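Local structure of phosphatidylinositide phosphatase SAC2 (Homo sapiens, 4XUU) at residues L139-T142 against K143-M146; M121-P124 against E125-G128. The protein removes the 4-phosphate mainly from phosphatidylinositol 4-phosphate, a step probably linked to endocytic recycling, and is represented here by its hSac2 domain. All blocks are in the same frame, centred on the assembly; numbering follows the deposited sequence.

Interaction 1 (L139-T142 against K143-M146); sequences LQIT and KQAM
The C-terminal end of helix 129-145 sets Gln-140 against Gln-144, one turn further on. The two side chains run side by side and point the same way, with their amide planes 12° apart. The stem of Gln-144 runs beside the Gln-140 carbonyl, CG of Gln-144 being 3.3 Å from O of Gln-140. The backbone N of Gln-144 bonds that same O at 2.9 Å, in the carbonyl plane. Ala-145 N bonds Ile-141 O at 2.8 Å. The bond from Met-146 N to Thr-142 O is weak, 3.4 Å long. In this PH-like domain the helix packs on the sheet: Leu-139 is buried against Met-101, Leu-103 and Leu-53. Lys-143 starts beside Leu-139 O, but its chain leads away, and NZ bonds the carbonyls of Leu-81 and Leu-78. Thr-142 OG1 bonds Met-138 O; with chi1 at -59° it lies anti to its own carbonyl carbon, turned back along the helix. An alanine in place of Gln-144 would probably leave the Gln-140 side chain without its parallel neighbour and freer to turn. Gln-140 and Gln-144 also pack on Lys-155 and Lys-156 of a third subunit, respectively.

Interaction 2 (M121-P124 against E125-G128); sequences MRNP and EEDG
Asn-123 grips the backbone of Glu-125 and Glu-126 with two hydrogen bonds. Glu-126 N donates to the backbone O of Asn-123 at 2.9 Å, closing a type I beta turn from Asn-123 to Glu-126. Glu-125 N donates to the side-chain OD1 of Asn-123 at 3.1 Å, closing an Asx turn on the same residue. This second bond is the straighter, with an angle of 157° at the hydrogen. In both bonds the donor stands above the plane of the carbonyl it meets. CG of Asn-123 is anti to the backbone N (chi1 -168°), which carries the amide forward beside its own carbonyl and over the turn. OD1 then also lies 3.4 Å from CB of Glu-125. Pro-124 takes the second position of the turn.

The nitrogen end of the amide meets Glu-126. The Glu-126 side chain bends at chi2, and its CG sits 3.5 Å from ND2 of Asn-123. The amide and carboxylate planes are 51° apart, and the contact is made by the aliphatic stem. The charged ends of Glu-125 and Glu-126 lie on the surface.

The turn leads into helix 129-145 of the PH-like hSac2 domain. Gly-128 holds the N-cap position, and Asp-127 OD1 accepts a hydrogen bond from Lys-129 N. Met-121, a selenomethionine, packs on Ile-141 of a second subunit. Within its own chain, its SE reaches across the loop to 4.3 Å from CA of Gly-128.

How the interactions relate
Strand 110-119 ends just before interaction 2, which folds residues 121-128 into the short loop leading to helix 129-145. The chain then runs along this helix. Interaction 1 follows at its far end, before the loop toward strand 152-154. The two contacts are in series, so they neither nest nor cross. Interaction 2 joins the sheet to the start of the helix, and interaction 1 belongs to the helix finish. Their centres lie 28 Å apart, and within one chain they do not touch. They meet across the subunit boundary: Arg-122 of a second subunit makes a weak hydrogen bond to the carbonyl of Ala-145, bringing the loop of one copy to the helix end of another.

Interaction 1 (L139-T142 against K143-M146)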
loop_
_atom_site.group_PDB
_atom_site.type_symbol
_atom_site.label_atom_id
_atom_site.label_comp_id
_atom_site.label_asym_id
_atom_site.label_seq_id
_atom_site.Cartn_x
_atom_site.Cartn_y
_atom_site.Cartn_z
ATOM N N LEU A 139 -12.756 4.400 -6.015
ATOM C CA LEU A 139 -13.164 5.573 -6.772
ATOM C C LEU A 139 -12.340 5.702 -8.052
ATOM O O LEU A 139 -12.844 6.164 -9.080
ATOM C CB LEU A 139 -13.026 6.839 -5.928
ATOM C CG LEU A 139 -14.025 7.073 -4.787
ATOM C CD1 LEU A 139 -13.483 8.126 -3.847
ATOM C CD2 LEU A 139 -15.391 7.493 -5.306
ATOM N N GLN A 140 -11.079 5.271 -7.985
ATOM C CA GLN A 140 -10.158 5.410 -9.103
ATOM C C GLN A 140 -10.481 4.455 -10.247
ATOM O O GLN A 140 -10.644 4.901 -11.384
ATOM C CB GLN A 140 -8.706 5.255 -8.652
ATOM C CG GLN A 140 -7.699 5.563 -9.749
ATOM C CD GLN A 140 -6.265 5.347 -9.319
ATOM O OE1 GLN A 140 -5.459 6.276 -9.332
ATOM N NE2 GLN A 140 -5.935 4.120 -8.934
ATOM N N ILE A 141 -10.579 3.158 -9.957
ATOM C CA ILE A 141 -10.880 2.171 -11.000
ATOM C C ILE A 141 -12.291 2.314 -11.586
ATOM O O ILE A 141 -12.499 2.034 -12.767
ATOM C CB ILE A 141 -10.633 0.700 -10.559
ATOM C CG1 ILE A 141 -11.389 0.357 -9.273
ATOM C CG2 ILE A 141 -9.142 0.417 -10.417
ATOM C CD1 ILE A 141 -11.692 -1.131 -9.144
ATOM N N THR A 142 -13.248 2.746 -10.766
ATOM C CA THR A 142 -14.604 3.006 -11.240
ATOM C C THR A 142 -14.583 4.106 -12.305
ATOM O O THR A 142 -15.224 3.975 -13.354
ATOM C CB THR A 142 -15.560 3.372 -10.086
ATOM O OG1 THR A 142 -15.590 2.299 -9.142
ATOM C CG2 THR A 142 -16.977 3.607 -10.597
ATOM N N LYS A 143 -13.825 5.168 -12.041
ATOM C CA LYS A 143 -13.670 6.257 -12.993
ATOM C C LYS A 143 -12.851 5.832 -14.214
ATOM O O LYS A 143 -13.124 6.263 -15.337
ATOM C CB LYS A 143 -13.034 7.472 -12.325
ATOM C CG LYS A 143 -13.399 8.756 -13.017
ATOM C CD LYS A 143 -12.618 9.930 -12.514
ATOM C CE LYS A 143 -12.660 11.031 -13.545
ATOM N NZ LYS A 143 -12.604 12.353 -12.895
ATOM N N GLN A 144 -11.849 4.987 -13.984
ATOM C CA GLN A 144 -11.045 4.427 -15.067
ATOM C C GLN A 144 -11.868 3.516 -15.978
ATOM O O GLN A 144 -11.610 3.441 -17.179
ATOM C CB GLN A 144 -9.831 3.681 -14.511
ATOM C CG GLN A 144 -8.718 4.605 -14.020
ATOM C CD GLN A 144 -7.518 3.866 -13.436
ATOM O OE1 GLN A 144 -6.523 4.489 -13.064
ATOM N NE2 GLN A 144 -7.607 2.540 -13.353
ATOM N N ALA A 145 -12.861 2.842 -15.402
ATOM C CA ALA A 145 -13.768 1.982 -16.158
ATOM C C ALA A 145 -14.633 2.769 -17.143
ATOM O O ALA A 145 -14.982 2.262 -18.211
ATOM C CB ALA A 145 -14.643 1.175 -15.213
HETATM N N MSE A 146 -14.971 4.005 -16.788
HETATM C CA MSE A 146 -15.784 4.844 -17.662
HETATM C C MSE A 146 -14.942 5.647 -18.666
HETATM O O MSE A 146 -15.482 6.418 -19.463
HETATM C CB MSE A 146 -16.738 5.730 -16.850
HETATM C CG MSE A 146 -16.182 7.064 -16.418
HETATM SE SE MSE A 146 -17.113 7.751 -14.856
HETATM C CE MSE A 146 -18.893 7.974 -15.589
#

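Interaction 2 (M121-P124 against E125-G128)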
loop_
_atom_site.group_PDB
_atom_site.type_symbol
_atom_site.label_atom_id
_atom_site.label_comp_id
_atom_site.label_asym_id
_atom_site.label_seq_id
_atom_site.Cartn_x
_atom_site.Cartn_y
_atom_site.Cartn_z
HETATM N N MSE A 121 -12.450 5.166 13.728
HETATM C CA MSE A 121 -11.510 4.141 14.186
HETATM C C MSE A 121 -11.531 3.905 15.693
HETATM O O MSE A 121 -11.594 4.848 16.484
HETATM C CB MSE A 121 -10.086 4.457 13.711
HETATM C CG MSE A 121 -9.902 4.377 12.195
HETATM SE SE MSE A 121 -9.541 2.582 11.495
HETATM C CE MSE A 121 -11.142 1.618 12.092
ATOM N N ARG A 122 -11.464 2.632 16.072
ATOM C CA ARG A 122 -11.511 2.228 17.472
ATOM C C ARG A 122 -10.131 1.974 18.072
ATOM O O ARG A 122 -10.012 1.474 19.194
ATOM C CB ARG A 122 -12.403 0.995 17.637
ATOM C CG ARG A 122 -13.899 1.295 17.606
ATOM C CD ARG A 122 -14.325 2.166 18.782
ATOM N NE ARG A 122 -14.024 1.538 20.065
ATOM C CZ ARG A 122 -14.010 2.174 21.236
ATOM N NH1 ARG A 122 -14.278 3.473 21.299
ATOM N NH2 ARG A 122 -13.723 1.506 22.346
ATOM N N ASN A 123 -9.092 2.321 17.317
ATOM C CA ASN A 123 -7.723 2.247 17.810
ATOM C C ASN A 123 -7.021 3.591 17.619
ATOM O O ASN A 123 -6.632 3.939 16.499
ATOM C CB ASN A 123 -6.956 1.116 17.114
ATOM C CG ASN A 123 -5.627 0.796 17.784
ATOM O OD1 ASN A 123 -5.170 1.509 18.679
ATOM N ND2 ASN A 123 -5.000 -0.287 17.346
ATOM N N PRO A 124 -6.870 4.359 18.717
ATOM C CA PRO A 124 -6.179 5.654 18.712
ATOM C C PRO A 124 -4.750 5.585 18.162
ATOM O O PRO A 124 -4.166 6.621 17.831
ATOM C CB PRO A 124 -6.158 6.054 20.199
ATOM C CG PRO A 124 -6.540 4.818 20.960
ATOM C CD PRO A 124 -7.429 4.050 20.045
ATOM N N GLU A 125 -4.205 4.374 18.059
ATOM C CA GLU A 125 -2.848 4.166 17.563
ATOM C C GLU A 125 -2.836 3.772 16.082
ATOM O O GLU A 125 -1.836 3.254 15.576
ATOM C CB GLU A 125 -2.136 3.112 18.417
ATOM C CG GLU A 125 -0.634 3.332 18.560
ATOM C CD GLU A 125 0.020 2.365 19.529
ATOM O OE1 GLU A 125 -0.349 1.172 19.536
ATOM O OE2 GLU A 125 0.917 2.800 20.279
ATOM N N GLU A 126 -3.951 4.025 15.395
ATOM C CA GLU A 126 -4.087 3.737 13.965
ATOM C C GLU A 126 -4.564 4.975 13.212
ATOM O O GLU A 126 -5.635 5.512 13.505
ATOM C CB GLU A 126 -5.066 2.579 13.735
ATOM C CG GLU A 126 -4.589 1.219 14.245
ATOM C CD GLU A 126 -3.389 0.677 13.485
ATOM O OE1 GLU A 126 -2.488 0.102 14.131
ATOM O OE2 GLU A 126 -3.343 0.823 12.246
ATOM N N ASP A 127 -3.775 5.424 12.237
ATOM C CA ASP A 127 -4.086 6.666 11.527
ATOM C C ASP A 127 -5.216 6.547 10.496
ATOM O O ASP A 127 -5.693 7.560 9.977
ATOM C CB ASP A 127 -2.823 7.308 10.918
ATOM C CG ASP A 127 -2.113 6.411 9.915
ATOM O OD1 ASP A 127 -2.705 5.415 9.442
ATOM O OD2 ASP A 127 -0.944 6.714 9.593
ATOM N N GLY A 128 -5.638 5.314 10.212
ATOM C CA GLY A 128 -6.755 5.051 9.298
ATOM C C GLY A 128 -6.447 5.255 7.825
ATOM O O GLY A 128 -7.351 5.246 6.991
#